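Local coordinates for beta-lactamase Rm3 (Uncultured bacterium, PDB 5IQK), which is a zinc-dependent subclass B3 metallo-beta-lactamase that hydrolyses the beta-lactam ring of antibiotics, at residues T9-Q14 / V26-L31. Numbering follows the deposited sequence.
Sequences TWNADQ and VGMKGL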
ATOM      1  N   THR A   9      15.048   3.606  -8.797  1.00 18.92           N
ATOM      2  CA  THR A   9      15.123   2.312  -8.124  1.00 20.89           C
ATOM      3  C   THR A   9      13.746   1.790  -7.728  1.00 23.17           C
ATOM      4  O   THR A   9      13.410   0.639  -7.998  1.00 21.84           O
ATOM      5  CB  THR A   9      16.013   2.384  -6.868  1.00 22.21           C
ATOM      6  OG1 THR A   9      17.355   2.651  -7.271  1.00 27.41           O
ATOM      7  CG2 THR A   9      15.994   1.059  -6.115  1.00 25.80           C
ATOM      8  N   TRP A  10      12.954   2.638  -7.089  1.00 17.04           N
ATOM      9  CA  TRP A  10      11.611   2.236  -6.664  1.00 19.96           C
ATOM     10  C   TRP A  10      10.736   1.802  -7.844  1.00 20.07           C
ATOM     11  O   TRP A  10       9.918   0.886  -7.707  1.00 17.07           O
ATOM     12  CB  TRP A  10      10.933   3.375  -5.909  1.00 20.49           C
ATOM     13  CG  TRP A  10      11.486   3.591  -4.502  1.00 18.81           C
ATOM     14  CD1 TRP A  10      12.468   2.874  -3.880  1.00 20.69           C
ATOM     15  CD2 TRP A  10      11.070   4.597  -3.571  1.00 16.96           C
ATOM     16  NE1 TRP A  10      12.691   3.379  -2.605  1.00 22.77           N
ATOM     17  CE2 TRP A  10      11.836   4.429  -2.396  1.00 20.11           C
ATOM     18  CE3 TRP A  10      10.136   5.630  -3.624  1.00 19.00           C
ATOM     19  CZ2 TRP A  10      11.687   5.260  -1.280  1.00 20.30           C
ATOM     20  CZ3 TRP A  10       9.986   6.452  -2.513  1.00 17.74           C
ATOM     21  CH2 TRP A  10      10.751   6.254  -1.360  1.00 19.79           C
ATOM     22  N   ASN A  11      10.884   2.474  -8.983  1.00 16.51           N
ATOM     23  CA  ASN A  11      10.007   2.217 -10.131  1.00 18.24           C
ATOM     24  C   ASN A  11      10.526   1.166 -11.112  1.00 20.53           C
ATOM     25  O   ASN A  11       9.926   0.965 -12.162  1.00 18.87           O
ATOM     26  CB  ASN A  11       9.748   3.519 -10.900  1.00 18.22           C
ATOM     27  CG  ASN A  11       8.527   3.439 -11.807  1.00 19.57           C
ATOM     28  OD1 ASN A  11       7.465   2.982 -11.395  1.00 22.49           O
ATOM     29  ND2 ASN A  11       8.685   3.874 -13.051  1.00 24.55           N
ATOM     30  N   ALA A  12      11.624   0.502 -10.776  1.00 18.72           N
ATOM     31  CA  ALA A  12      12.226  -0.491 -11.677  1.00 19.53           C
ATOM     32  C   ALA A  12      11.255  -1.627 -12.000  1.00 20.92           C
ATOM     33  O   ALA A  12      10.439  -2.021 -11.167  1.00 16.82           O
ATOM     34  CB  ALA A  12      13.500  -1.046 -11.073  1.00 21.48           C
ATOM     35  N   ASP A  13      11.354  -2.133 -13.222  1.00 18.14           N
ATOM     36  CA  ASP A  13      10.513  -3.234 -13.681  1.00 19.81           C
ATOM     37  C   ASP A  13      10.498  -4.413 -12.732  1.00 20.64           C
ATOM     38  O   ASP A  13      11.540  -4.842 -12.233  1.00 20.97           O
ATOM     39  CB  ASP A  13      10.989  -3.750 -15.038  1.00 20.38           C
ATOM     40  CG  ASP A  13      10.736  -2.783 -16.161  1.00 25.70           C
ATOM     41  OD1 ASP A  13      10.074  -1.748 -15.943  1.00 23.90           O
ATOM     42  OD2 ASP A  13      11.199  -3.081 -17.283  1.00 26.79           O
ATOM     43  N   GLN A  14       9.312  -4.960 -12.532  1.00 19.92           N
ATOM     44  CA  GLN A  14       9.153  -6.260 -11.907  1.00 18.50           C
ATOM     45  C   GLN A  14       8.145  -7.048 -12.716  1.00 21.64           C
ATOM     46  O   GLN A  14       7.039  -6.576 -12.951  1.00 22.15           O
ATOM     47  CB  GLN A  14       8.684  -6.127 -10.452  1.00 19.41           C
ATOM     48  CG  GLN A  14       8.322  -7.466  -9.841  1.00 23.14           C
ATOM     49  CD  GLN A  14       9.506  -8.407  -9.802  1.00 26.44           C
ATOM     50  OE1 GLN A  14      10.525  -8.092  -9.211  1.00 26.64           O
ATOM     51  NE2 GLN A  14       9.381  -9.565 -10.450  1.00 24.95           N
ATOM     52  N   VAL A  26       1.346  -6.786  -9.259  1.00 18.68           N
ATOM     53  CA  VAL A  26       1.486  -6.085 -10.538  1.00 16.43           C
ATOM     54  C   VAL A  26       2.297  -4.794 -10.397  1.00 17.46           C
ATOM     55  O   VAL A  26       2.248  -3.920 -11.274  1.00 19.49           O
ATOM     56  CB  VAL A  26       0.108  -5.753 -11.160  1.00 20.44           C
ATOM     57  CG1 VAL A  26      -0.602  -7.027 -11.584  1.00 19.94           C
ATOM     58  CG2 VAL A  26      -0.746  -4.971 -10.185  1.00 19.56           C
ATOM     59  N   GLY A  27       3.058  -4.700  -9.308  1.00 18.80           N
ATOM     60  CA  GLY A  27       3.836  -3.514  -9.007  1.00 17.48           C
ATOM     61  C   GLY A  27       5.250  -3.508  -9.577  1.00 19.92           C
ATOM     62  O   GLY A  27       5.544  -4.144 -10.596  1.00 18.15           O
ATOM     63  N   MET A  28       6.122  -2.749  -8.913  1.00 20.37           N
ATOM     64  CA  MET A  28       7.491  -2.502  -9.363  1.00 16.90           C
ATOM     65  C   MET A  28       8.479  -3.053  -8.328  1.00 17.39           C
ATOM     66  O   MET A  28       8.072  -3.623  -7.318  1.00 18.55           O
ATOM     67  CB  MET A  28       7.725  -0.995  -9.576  1.00 19.34           C
ATOM     68  CG  MET A  28       7.029  -0.380 -10.793  1.00 18.44           C
ATOM     69  SD  MET A  28       5.219  -0.508 -10.802  1.00 21.42           S
ATOM     70  CE  MET A  28       4.792   0.226  -9.216  1.00 19.29           C
ATOM     71  N   LYS A  29       9.775  -2.864  -8.555  1.00 18.82           N
ATOM     72  CA  LYS A  29      10.768  -3.418  -7.644  1.00 17.23           C
ATOM     73  C   LYS A  29      10.700  -2.795  -6.238  1.00 18.51           C
ATOM     74  O   LYS A  29      11.039  -3.449  -5.251  1.00 17.02           O
ATOM     75  CB  LYS A  29      12.171  -3.244  -8.215  1.00 25.45           C
ATOM     76  CG  LYS A  29      13.166  -4.254  -7.679  1.00 28.53           C
ATOM     77  CD  LYS A  29      12.844  -5.651  -8.162  1.00 31.08           C
ATOM     78  CE  LYS A  29      13.289  -5.867  -9.606  1.00 32.67           C
ATOM     79  NZ  LYS A  29      12.909  -7.202 -10.134  1.00 32.35           N
ATOM     80  N   GLY A  30      10.283  -1.539  -6.146  1.00 18.42           N
ATOM     81  CA  GLY A  30      10.311  -0.856  -4.856  1.00 17.81           C
ATOM     82  C   GLY A  30       8.983  -0.298  -4.390  1.00 20.73           C
ATOM     83  O   GLY A  30       8.927   0.344  -3.334  1.00 18.72           O
ATOM     84  N   LEU A  31       7.922  -0.544  -5.166  1.00 17.90           N
ATOM     85  CA  LEU A  31       6.578  -0.028  -4.872  1.00 15.58           C
ATOM     86  C   LEU A  31       5.524  -1.071  -5.223  1.00 15.61           C
ATOM     87  O   LEU A  31       5.459  -1.509  -6.373  1.00 19.48           O
ATOM     88  CB  LEU A  31       6.314   1.251  -5.666  1.00 16.81           C
ATOM     89  CG  LEU A  31       7.265   2.425  -5.419  1.00 17.32           C
ATOM     90  CD1 LEU A  31       7.045   3.494  -6.478  1.00 17.78           C
ATOM     91  CD2 LEU A  31       7.043   2.979  -4.021  1.00 20.37           C
TER
HETATM   92  O   HOH W   1       6.919  -3.202 -13.132  1.00 23.94           O
HETATM   93  O   HOH W   2       4.778  -6.748 -11.236  1.00 24.33           O
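K29 closes over the segment 9-14 at two levels. Its backbone N gives a fairly straight hydrogen bond to A12 O (2.8 Å, N-H...O 157°), while NZ reaches Q14 OE1 at 2.7 Å, coming from above the amide plane. The two side chains cross at about a right angle; bends at chi2 and chi3 carry the lysine NZ past D13 O to the glutamine amide, with K29 CE 3.3 Å from D13 O. One residue on, G30 N bonds W10 O at 2.9 Å, more bent at 138°. With no side chain on G30, its CA comes to 3.8 Å from W10 CA. Beside this bond the L31 side chain packs on W10: L31 CG lies 3.8 Å from W10 CB, and L31 CD2 approaches the indole obliquely at CE3. The buried M28 lays its CB against A12 O (3.3 Å) and runs alongside N11, before its bent chain turns toward helix 53-62.

Between Q14 and G27 two waters bridge the backbones: one links Q14 N to G27 O, the other donates to both Q14 O and G27 O. Outside the segments, S52 holds N11 OD1, and K55 bonds N11 O and forms a salt bridge with D13, tying the turn after helix 5-10 to helix 53-62. W230 binds K29 O from the other partner helix, 229-239.

W10 stacks edge-to-face with the zinc ligand H223, and both W10 and L31 touch D81, another ligand of that zinc. The contact thus joins the N-terminal segment to the loop between strands 23-25 and 34-36 beside the active site. Two backbone bonds, the K29-Q14 bond and two waters join the segments, and the packing of W10 and L31 against D81 and H223 is consistent with a second-shell place at that zinc ion.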